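Local coordinates for protein glucose-6-phosphate isomerase (Chlamydia trachomatis D/UW-3/CX, PDB 6OTU) that catalyses the reversible isomerisation of glucose 6-phosphate to fructose 6-phosphate, at residues T340-K343 and Y344-A347; G378-G381 and T382-Q385; G163-A166 and M167-M171; G470-L473 and A474-H478. All blocks are in the same frame, centred on the assembly; numbering follows the deposited sequence.

All four contacts are buried, but interactions 1 and 2 lie at the subunit interface, where Lys343 is exposed. Interactions 3 and 4 are regular helix turns, one on helix 162-172, which connects strands 151-155 and 180-184 of the parallel sheet, the other on helix 466-487, which follows the last strand of the mixed sheet. Interaction 1, the loop from strand 332-337 into helix 345-357, packs against both and touches interaction 2, which follows edge strand 375-377. Chemistry follows place: i to i+4 bonds and apolar or aromatic packing in the helices, with Glu477 salt-bridged to Arg112 and Tyr476 hydrogen-bonded to Glu402; ordered waters in interaction 1; a cis peptide bonded to the second subunit in interaction 2.

Interaction 1 of 4, residues T340-K343 and Y344-A347; sequences TGLK and YFTA
Leu342 O accepts the N-H of Phe345 at 3.1 Å (164° at the hydrogen), closing a type I turn through Lys343 and Tyr344 that follows directly on a similar turn in which Lys343 N binds Thr340 O. The donor stands well above the carbonyl plane of Leu342. Across this turn the side chains of Leu342 and Phe345 run side by side and point the same way: Leu342 CD2 rests 3.8 Å from Phe345 CB and 4.0 Å from Phe345 CG. The phenylalanine holds CG opposite its own amide nitrogen (chi1 -169°), which carries the ring onward, away from the turn, while the leucine methyl covers its root. Leu342 also packs on Ala170 of helix 162-172 and on Ile404 and Phe406 of strand 401-406. Tyr344 swings to another side, CB and CG lying along the carbonyl carbon of Lys343, and its ring meets Phe169 with planes inclined by about 35°. Two waters bridge the turn to the helix. One donates to Leu342 O at 2.7 Å and accepts from Thr346 N at 3.0 Å; the other donates to Lys343 O at 2.9 Å and accepts from Ala347 N at 3.0 Å. Thr346 N and Ala347 N are thus satisfied through solvent. At the start of the loop, Thr340 N binds Asp188 OD2 of the second subunit. The whole is a type I turn leading into a helix N-terminus, with Tyr344 at the N-cap, placed where strand 332-337 hands over to helix 345-357 in an alpha/beta sandwich of the sugar isomerase (SIS) type.

Interaction 2 of 4, residues G378-G381 and T382-Q385; sequences GDVG and TNCQ
Val380 and Asn383 stand side by side and point the same way, with the valine methyl CG2 3.6 Å from Asn383 OD1. That oxygen is buried against the methyl and has no polar partner in the model, whereas the amide's other end, ND2, is bonded to Ser185 OG of the second subunit. Cys384 faces back across the turn: SG, placed between its own backbone nitrogen and carbonyl carbon (chi1 61°), lies 3.7 Å from Gly381 CA and 3.6 Å from Val380 O. The same carbonyl oxygen takes the N-H of Cys384 at 2.9 Å, the donor lying in the carbonyl plane. Before the turn, Asp379 folds over so that OD1 receives the N-H of Val380 at 2.8 Å on its anti lone pair, fixing the carboxylate against the chain. Inside the turn the peptide between Gly381 and Thr382 is cis. Its C=O and N-H therefore face the same way, and the side-chain amide of Asn186 of the second subunit binds both, ND2 to Gly381 O and OD1 to Thr382 N. Thr382 OG1 binds Glu217 of that subunit, and Thr382 packs on its Ile157, a residue of the sugar-phosphate pocket. The active-site residue His386 lies about 4 Å from the side chain of Thr382, consistent with the active sites of dimeric phosphoglucose isomerases, which are built from residues of both subunits.

Interaction 3 of 4, residues G163-A166 and M167-M171; sequences GPKA and MYFAM
Gly163 O and Pro164 O receive the amides of Met167 and Tyr168 at 2.9 Å and 2.8 Å, the first of four successive i to i+4 bonds; Phe169 N to Lys165 O and Ala170 N to Ala166 O follow. The phenylalanine bond is almost straight, at 177°. A second, weaker polar touch falls on the same acceptor, for Phe169 CD2 lies 3.1 Å from Lys165 O, which sits at the ring edge near its plane. Tyr168 OH is bonded to Gln172 NE2, and Ala170 O to Gln410 NE2. Aliphatic contact adds to these: Lys165 and Phe169 run side by side, and CG of the lysine lies 3.6 Å from Phe169 CE2. Over one face of that ring lies Tyr168 CD2, offset toward the rim. On another flank Met167 has CG opposite its carbonyl carbon (chi1 -73°), 3.4 Å from Gly163 O, and bends at chi2 and chi3 bring CE back to 4.2 Å from Ala166 CB. Pro164 and Tyr168 pack on helix 275-285, and Met167 reaches Phe293 and Ala469. Backbone polar groups of these turns are thus largely spent within the helix, which implies that, Gln410 apart, helix 162-172 is held among its neighbours mainly by apolar and aromatic packing.

Interaction 4 of 4, residues G470-L473 and A474-H478; sequences GSLL and AFYEH
Leu473 and Glu477 meet one turn apart, their side chains crossing obliquely. Glu477 OE2 approaches Leu473 CG at 3.8 Å and Leu473 CD2 at 4.0 Å, while Glu477 CG lies 3.4 Å from Leu473 O, the oxygen that also takes the N-H of Glu477 at 3.0 Å. Both first torsions suit this: Leu473 has CG opposite its backbone N (chi1 180°), and Glu477 has CG opposite its carbonyl carbon (chi1 -67°), the chain running extended from there. Next door, Leu472 O binds the N-H of Tyr476 and is bordered by two aromatic residues: Phe475 CB is 3.3 Å from it, and it lies at the edge of the Tyr476 ring, near its plane, 3.6 Å from Tyr476 CD2. Phe475 CD2 stands 3.5 Å above the Tyr476 ring plane, toward its rim, and Leu472 CD2 looks on Tyr476 CE2 at a loose 4.5 Å. The polar ends are set from farther out. Arg112 forms a salt bridge with Glu477 OE1, which probably keeps the buried carboxylate charged, and Tyr476 OH is hydrogen-bonded to Glu402 OE1 of strand 401-406. Ser471 OG donates to Gly296 O. Helix 466-487 is thus enclosed on several flanks: Ser471, Leu473 and Ala474 pack on helix 287-303, Phe475 on helix 313-327, and Leu473 and Tyr476 on helix 345-357, with strand 401-406 beyond the tyrosine.

Interaction 1 of 4, residues T340-K343 and Y344-A347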
loop_
_atom_site.group_PDB
_atom_site.type_symbol
_atom_site.label_atom_id
_atom_site.label_comp_id
_atom_site.label_asym_id
_atom_site.label_seq_id
_atom_site.Cartn_x
_atom_site.Cartn_y
_atom_site.Cartn_z
ATOM N N THR A 340 -8.838 7.546 9.126
ATOM C CA THR A 340 -7.427 7.858 9.335
ATOM C C THR A 340 -6.789 6.849 10.292
ATOM O O THR A 340 -5.671 6.378 10.059
ATOM C CB THR A 340 -7.282 9.302 9.848
ATOM O OG1 THR A 340 -7.631 10.226 8.807
ATOM C CG2 THR A 340 -5.854 9.602 10.301
ATOM N N GLY A 341 -7.525 6.451 11.335
ATOM C CA GLY A 341 -7.009 5.475 12.279
ATOM C C GLY A 341 -6.642 4.146 11.642
ATOM O O GLY A 341 -5.737 3.462 12.114
ATOM N N LEU A 342 -7.326 3.765 10.563
ATOM C CA LEU A 342 -7.030 2.527 9.853
ATOM C C LEU A 342 -5.986 2.710 8.744
ATOM O O LEU A 342 -5.951 1.910 7.798
ATOM C CB LEU A 342 -8.323 1.935 9.281
ATOM C CG LEU A 342 -9.304 1.444 10.366
ATOM C CD1 LEU A 342 -10.644 0.920 9.796
ATOM C CD2 LEU A 342 -8.638 0.383 11.240
ATOM N N LYS A 343 -5.134 3.739 8.840
ATOM C CA LYS A 343 -4.157 3.988 7.781
ATOM C C LYS A 343 -3.224 2.802 7.568
ATOM O O LYS A 343 -2.762 2.582 6.443
ATOM C CB LYS A 343 -3.351 5.259 8.085
ATOM C CG LYS A 343 -3.209 6.162 6.864
ATOM C CD LYS A 343 -3.382 7.658 7.174
ATOM C CE LYS A 343 -2.170 8.254 7.902
ATOM N NZ LYS A 343 -2.350 9.717 8.199
ATOM N N TYR A 344 -2.940 2.015 8.612
ATOM C CA TYR A 344 -2.032 0.881 8.461
ATOM C C TYR A 344 -2.747 -0.460 8.427
ATOM O O TYR A 344 -2.078 -1.500 8.397
ATOM C CB TYR A 344 -0.976 0.872 9.573
ATOM C CG TYR A 344 -0.131 2.124 9.641
ATOM C CD1 TYR A 344 1.061 2.236 8.929
ATOM C CD2 TYR A 344 -0.538 3.205 10.414
ATOM C CE1 TYR A 344 1.830 3.393 9.006
ATOM C CE2 TYR A 344 0.206 4.356 10.487
ATOM C CZ TYR A 344 1.387 4.451 9.790
ATOM O OH TYR A 344 2.099 5.626 9.892
ATOM N N PHE A 345 -4.081 -0.469 8.401
ATOM C CA PHE A 345 -4.823 -1.725 8.485
ATOM C C PHE A 345 -4.707 -2.550 7.202
ATOM O O PHE A 345 -4.594 -3.779 7.263
ATOM C CB PHE A 345 -6.284 -1.435 8.809
ATOM C CG PHE A 345 -7.088 -2.650 9.165
ATOM C CD1 PHE A 345 -6.642 -3.536 10.134
ATOM C CD2 PHE A 345 -8.312 -2.884 8.555
ATOM C CE1 PHE A 345 -7.390 -4.661 10.482
ATOM C CE2 PHE A 345 -9.081 -4.000 8.894
ATOM C CZ PHE A 345 -8.612 -4.894 9.867
ATOM N N THR A 346 -4.733 -1.899 6.033
ATOM C CA THR A 346 -4.652 -2.632 4.767
ATOM C C THR A 346 -3.302 -3.332 4.603
ATOM O O THR A 346 -3.229 -4.440 4.053
ATOM C CB THR A 346 -4.907 -1.680 3.595
ATOM O OG1 THR A 346 -6.251 -1.185 3.660
ATOM C CG2 THR A 346 -4.722 -2.389 2.262
ATOM N N ALA A 347 -2.220 -2.703 5.060
ATOM C CA ALA A 347 -0.918 -3.349 4.974
ATOM C C ALA A 347 -0.905 -4.645 5.772
ATOM O O ALA A 347 -0.383 -5.666 5.308
ATOM C CB ALA A 347 0.178 -2.401 5.464
HETATM O O HOH W 1 -4.351 1.555 11.473
HETATM O O HOH W 2 -5.159 0.980 5.396
HETATM O O HOH W 3 -1.852 0.230 5.076
#

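Interaction 2 of 4, residues G378-G381 and T382-Q385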
loop_
_atom_site.group_PDB
_atom_site.type_symbol
_atom_site.label_atom_id
_atom_site.label_comp_id
_atom_site.label_asym_id
_atom_site.label_seq_id
_atom_site.Cartn_x
_atom_site.Cartn_y
_atom_site.Cartn_z
ATOM N N GLY A 378 -4.765 -1.470 -1.330
ATOM C CA GLY A 378 -5.725 -0.424 -1.033
ATOM C C GLY A 378 -5.102 0.696 -0.224
ATOM O O GLY A 378 -3.932 0.655 0.150
ATOM N N ASP A 379 -5.931 1.705 0.043
ATOM C CA ASP A 379 -5.552 2.873 0.828
ATOM C C ASP A 379 -6.834 3.551 1.293
ATOM O O ASP A 379 -7.938 3.092 0.988
ATOM C CB ASP A 379 -4.656 3.817 0.019
ATOM C CG ASP A 379 -3.591 4.488 0.874
ATOM O OD1 ASP A 379 -3.893 4.864 2.029
ATOM O OD2 ASP A 379 -2.444 4.634 0.392
ATOM N N VAL A 380 -6.685 4.662 2.027
ATOM C CA VAL A 380 -7.831 5.257 2.713
ATOM C C VAL A 380 -8.630 6.153 1.767
ATOM O O VAL A 380 -8.134 6.665 0.761
ATOM C CB VAL A 380 -7.413 6.035 3.986
ATOM C CG1 VAL A 380 -6.621 5.148 4.966
ATOM C CG2 VAL A 380 -6.651 7.297 3.628
ATOM N N GLY A 381 -9.904 6.340 2.109
ATOM C CA GLY A 381 -10.723 7.390 1.537
ATOM C C GLY A 381 -10.835 8.543 2.519
ATOM O O GLY A 381 -10.708 8.349 3.728
ATOM N N THR A 382 -11.094 9.749 2.001
ATOM C CA THR A 382 -11.376 10.014 0.583
ATOM C C THR A 382 -10.137 10.124 -0.345
ATOM O O THR A 382 -10.309 10.345 -1.550
ATOM C CB THR A 382 -12.148 11.351 0.397
ATOM O OG1 THR A 382 -11.401 12.423 0.996
ATOM C CG2 THR A 382 -13.580 11.313 0.978
ATOM N N ASN A 383 -8.910 10.023 0.189
ATOM C CA ASN A 383 -7.731 10.213 -0.672
ATOM C C ASN A 383 -7.810 9.354 -1.930
ATOM O O ASN A 383 -7.513 9.831 -3.029
ATOM C CB ASN A 383 -6.432 9.895 0.071
ATOM C CG ASN A 383 -6.269 10.695 1.336
ATOM O OD1 ASN A 383 -7.107 10.629 2.221
ATOM N ND2 ASN A 383 -5.169 11.435 1.441
ATOM N N CYS A 384 -8.239 8.096 -1.789
ATOM C CA CYS A 384 -8.287 7.165 -2.918
ATOM C C CYS A 384 -9.139 7.694 -4.073
ATOM O O CYS A 384 -8.850 7.394 -5.239
ATOM C CB CYS A 384 -8.817 5.800 -2.465
ATOM S SG CYS A 384 -10.515 5.875 -1.796
ATOM N N GLN A 385 -10.189 8.469 -3.779
ATOM C CA GLN A 385 -11.026 9.058 -4.833
ATOM C C GLN A 385 -10.246 9.986 -5.769
ATOM O O GLN A 385 -10.686 10.227 -6.902
ATOM C CB GLN A 385 -12.199 9.841 -4.213
ATOM C CG GLN A 385 -12.948 9.075 -3.131
ATOM C CD GLN A 385 -14.012 9.886 -2.432
ATOM O OE1 GLN A 385 -14.818 9.345 -1.666
ATOM N NE2 GLN A 385 -14.026 11.194 -2.681
#

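Interaction 3 of 4, residues G163-A166 and M167-M171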
loop_
_atom_site.group_PDB
_atom_site.type_symbol
_atom_site.label_atom_id
_atom_site.label_comp_id
_atom_site.label_asym_id
_atom_site.label_seq_id
_atom_site.Cartn_x
_atom_site.Cartn_y
_atom_site.Cartn_z
ATOM N N GLY A 163 0.621 -6.206 12.553
ATOM C CA GLY A 163 -0.599 -6.287 13.322
ATOM C C GLY A 163 -0.616 -5.335 14.507
ATOM O O GLY A 163 -1.531 -4.514 14.652
ATOM N N PRO A 164 0.385 -5.437 15.395
ATOM C CA PRO A 164 0.502 -4.428 16.464
ATOM C C PRO A 164 0.473 -2.989 15.952
ATOM O O PRO A 164 -0.255 -2.160 16.510
ATOM C CB PRO A 164 1.840 -4.787 17.122
ATOM C CG PRO A 164 1.948 -6.263 16.930
ATOM C CD PRO A 164 1.266 -6.601 15.633
ATOM N N LYS A 165 1.203 -2.687 14.875
ATOM C CA LYS A 165 1.258 -1.316 14.372
ATOM C C LYS A 165 -0.098 -0.867 13.829
ATOM O O LYS A 165 -0.538 0.251 14.105
ATOM C CB LYS A 165 2.351 -1.187 13.301
ATOM C CG LYS A 165 2.553 0.258 12.787
ATOM C CD LYS A 165 3.808 0.421 11.951
ATOM C CE LYS A 165 3.621 -0.185 10.576
ATOM N NZ LYS A 165 4.623 0.328 9.593
ATOM N N ALA A 166 -0.778 -1.730 13.074
ATOM C CA ALA A 166 -2.116 -1.408 12.594
ATOM C C ALA A 166 -3.081 -1.162 13.754
ATOM O O ALA A 166 -3.943 -0.274 13.684
ATOM C CB ALA A 166 -2.624 -2.537 11.697
ATOM N N MET A 167 -2.953 -1.943 14.829
ATOM C CA MET A 167 -3.856 -1.786 15.962
ATOM C C MET A 167 -3.508 -0.544 16.777
ATOM O O MET A 167 -4.404 0.141 17.272
ATOM C CB MET A 167 -3.836 -3.052 16.836
ATOM C CG MET A 167 -4.551 -4.276 16.211
ATOM S SD MET A 167 -6.263 -3.980 15.626
ATOM C CE MET A 167 -5.989 -3.732 13.861
ATOM N N TYR A 168 -2.215 -0.237 16.913
ATOM C CA TYR A 168 -1.808 0.938 17.671
ATOM C C TYR A 168 -2.373 2.216 17.045
ATOM O O TYR A 168 -2.966 3.054 17.738
ATOM C CB TYR A 168 -0.275 1.000 17.777
ATOM C CG TYR A 168 0.190 2.366 18.224
ATOM C CD1 TYR A 168 0.091 2.749 19.552
ATOM C CD2 TYR A 168 0.656 3.295 17.310
ATOM C CE1 TYR A 168 0.468 4.014 19.959
ATOM C CE2 TYR A 168 1.035 4.560 17.703
ATOM C CZ TYR A 168 0.936 4.922 19.029
ATOM O OH TYR A 168 1.319 6.195 19.428
ATOM N N PHE A 169 -2.217 2.381 15.725
ATOM C CA PHE A 169 -2.791 3.562 15.086
ATOM C C PHE A 169 -4.316 3.517 15.064
ATOM O O PHE A 169 -4.960 4.572 15.049
ATOM C CB PHE A 169 -2.230 3.737 13.675
ATOM C CG PHE A 169 -0.799 4.180 13.665
ATOM C CD1 PHE A 169 -0.473 5.526 13.752
ATOM C CD2 PHE A 169 0.231 3.248 13.628
ATOM C CE1 PHE A 169 0.857 5.926 13.768
ATOM C CE2 PHE A 169 1.560 3.651 13.642
ATOM C CZ PHE A 169 1.871 4.979 13.713
ATOM N N ALA A 170 -4.915 2.326 15.076
ATOM C CA ALA A 170 -6.376 2.265 15.101
ATOM C C ALA A 170 -6.923 2.841 16.397
ATOM O O ALA A 170 -7.963 3.511 16.403
ATOM C CB ALA A 170 -6.855 0.828 14.927
ATOM N N MET A 171 -6.234 2.588 17.499
ATOM C CA MET A 171 -6.707 2.982 18.813
ATOM C C MET A 171 -6.205 4.346 19.244
ATOM O O MET A 171 -6.736 4.898 20.220
ATOM C CB MET A 171 -6.272 1.953 19.854
ATOM C CG MET A 171 -6.901 0.615 19.676
ATOM S SD MET A 171 -6.243 -0.564 20.874
ATOM C CE MET A 171 -6.686 -2.056 19.997
#

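Interaction 4 of 4, residues G470-L473 and A474-H478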
loop_
_atom_site.group_PDB
_atom_site.type_symbol
_atom_site.label_atom_id
_atom_site.label_comp_id
_atom_site.label_asym_id
_atom_site.label_seq_id
_atom_site.Cartn_x
_atom_site.Cartn_y
_atom_site.Cartn_z
ATOM N N GLY A 470 -10.607 -4.635 17.699
ATOM C CA GLY A 470 -10.464 -6.066 17.924
ATOM C C GLY A 470 -11.440 -6.895 17.110
ATOM O O GLY A 470 -11.085 -7.954 16.592
ATOM N N SER A 471 -12.686 -6.432 16.989
ATOM C CA SER A 471 -13.649 -7.165 16.177
ATOM C C SER A 471 -13.244 -7.151 14.706
ATOM O O SER A 471 -13.346 -8.175 14.020
ATOM C CB SER A 471 -15.049 -6.577 16.369
ATOM O OG SER A 471 -15.499 -6.782 17.702
ATOM N N LEU A 472 -12.780 -5.999 14.209
ATOM C CA LEU A 472 -12.369 -5.894 12.813
ATOM C C LEU A 472 -11.183 -6.798 12.522
ATOM O O LEU A 472 -11.123 -7.443 11.469
ATOM C CB LEU A 472 -12.010 -4.450 12.472
ATOM C CG LEU A 472 -13.042 -3.576 11.763
ATOM C CD1 LEU A 472 -12.526 -2.151 11.705
ATOM C CD2 LEU A 472 -13.337 -4.100 10.364
ATOM N N LEU A 473 -10.216 -6.838 13.440
ATOM C CA LEU A 473 -9.086 -7.741 13.275
ATOM C C LEU A 473 -9.563 -9.182 13.182
ATOM O O LEU A 473 -9.244 -9.885 12.217
ATOM C CB LEU A 473 -8.100 -7.566 14.427
ATOM C CG LEU A 473 -6.859 -8.454 14.400
ATOM C CD1 LEU A 473 -5.921 -7.976 13.308
ATOM C CD2 LEU A 473 -6.168 -8.390 15.731
ATOM N N ALA A 474 -10.367 -9.629 14.162
ATOM C CA ALA A 474 -10.809 -11.019 14.166
ATOM C C ALA A 474 -11.671 -11.323 12.944
ATOM O O ALA A 474 -11.611 -12.430 12.394
ATOM C CB ALA A 474 -11.581 -11.337 15.463
ATOM N N PHE A 475 -12.467 -10.347 12.514
ATOM C CA PHE A 475 -13.275 -10.485 11.313
ATOM C C PHE A 475 -12.446 -10.937 10.122
ATOM O O PHE A 475 -12.816 -11.879 9.416
ATOM C CB PHE A 475 -13.941 -9.154 11.012
ATOM C CG PHE A 475 -14.621 -9.107 9.697
ATOM C CD1 PHE A 475 -15.846 -9.734 9.516
ATOM C CD2 PHE A 475 -14.066 -8.394 8.642
ATOM C CE1 PHE A 475 -16.506 -9.670 8.288
ATOM C CE2 PHE A 475 -14.712 -8.325 7.413
ATOM C CZ PHE A 475 -15.938 -8.953 7.237
ATOM N N TYR A 476 -11.323 -10.257 9.876
ATOM C CA TYR A 476 -10.513 -10.574 8.710
ATOM C C TYR A 476 -9.722 -11.856 8.926
ATOM O O TYR A 476 -9.533 -12.635 7.983
ATOM C CB TYR A 476 -9.592 -9.397 8.370
ATOM C CG TYR A 476 -10.244 -8.421 7.413
ATOM C CD1 TYR A 476 -10.355 -8.730 6.064
ATOM C CD2 TYR A 476 -10.793 -7.209 7.863
ATOM C CE1 TYR A 476 -10.968 -7.859 5.179
ATOM C CE2 TYR A 476 -11.416 -6.333 6.985
ATOM C CZ TYR A 476 -11.495 -6.663 5.638
ATOM O OH TYR A 476 -12.088 -5.818 4.720
ATOM N N GLU A 477 -9.263 -12.102 10.156
ATOM C CA GLU A 477 -8.616 -13.379 10.451
ATOM C C GLU A 477 -9.526 -14.537 10.066
ATOM O O GLU A 477 -9.094 -15.483 9.406
ATOM C CB GLU A 477 -8.223 -13.466 11.932
ATOM C CG GLU A 477 -7.123 -12.478 12.317
ATOM C CD GLU A 477 -6.678 -12.597 13.764
ATOM O OE1 GLU A 477 -7.360 -13.294 14.564
ATOM O OE2 GLU A 477 -5.624 -12.005 14.100
ATOM N N HIS A 478 -10.810 -14.452 10.420
ATOM C CA HIS A 478 -11.719 -15.550 10.108
ATOM C C HIS A 478 -12.161 -15.558 8.648
ATOM O O HIS A 478 -12.353 -16.642 8.079
ATOM C CB HIS A 478 -12.915 -15.500 11.055
ATOM C CG HIS A 478 -12.507 -15.738 12.466
ATOM N ND1 HIS A 478 -11.517 -16.639 12.790
ATOM C CD2 HIS A 478 -12.886 -15.157 13.626
ATOM C CE1 HIS A 478 -11.330 -16.629 14.097
ATOM N NE2 HIS A 478 -12.151 -15.742 14.628
#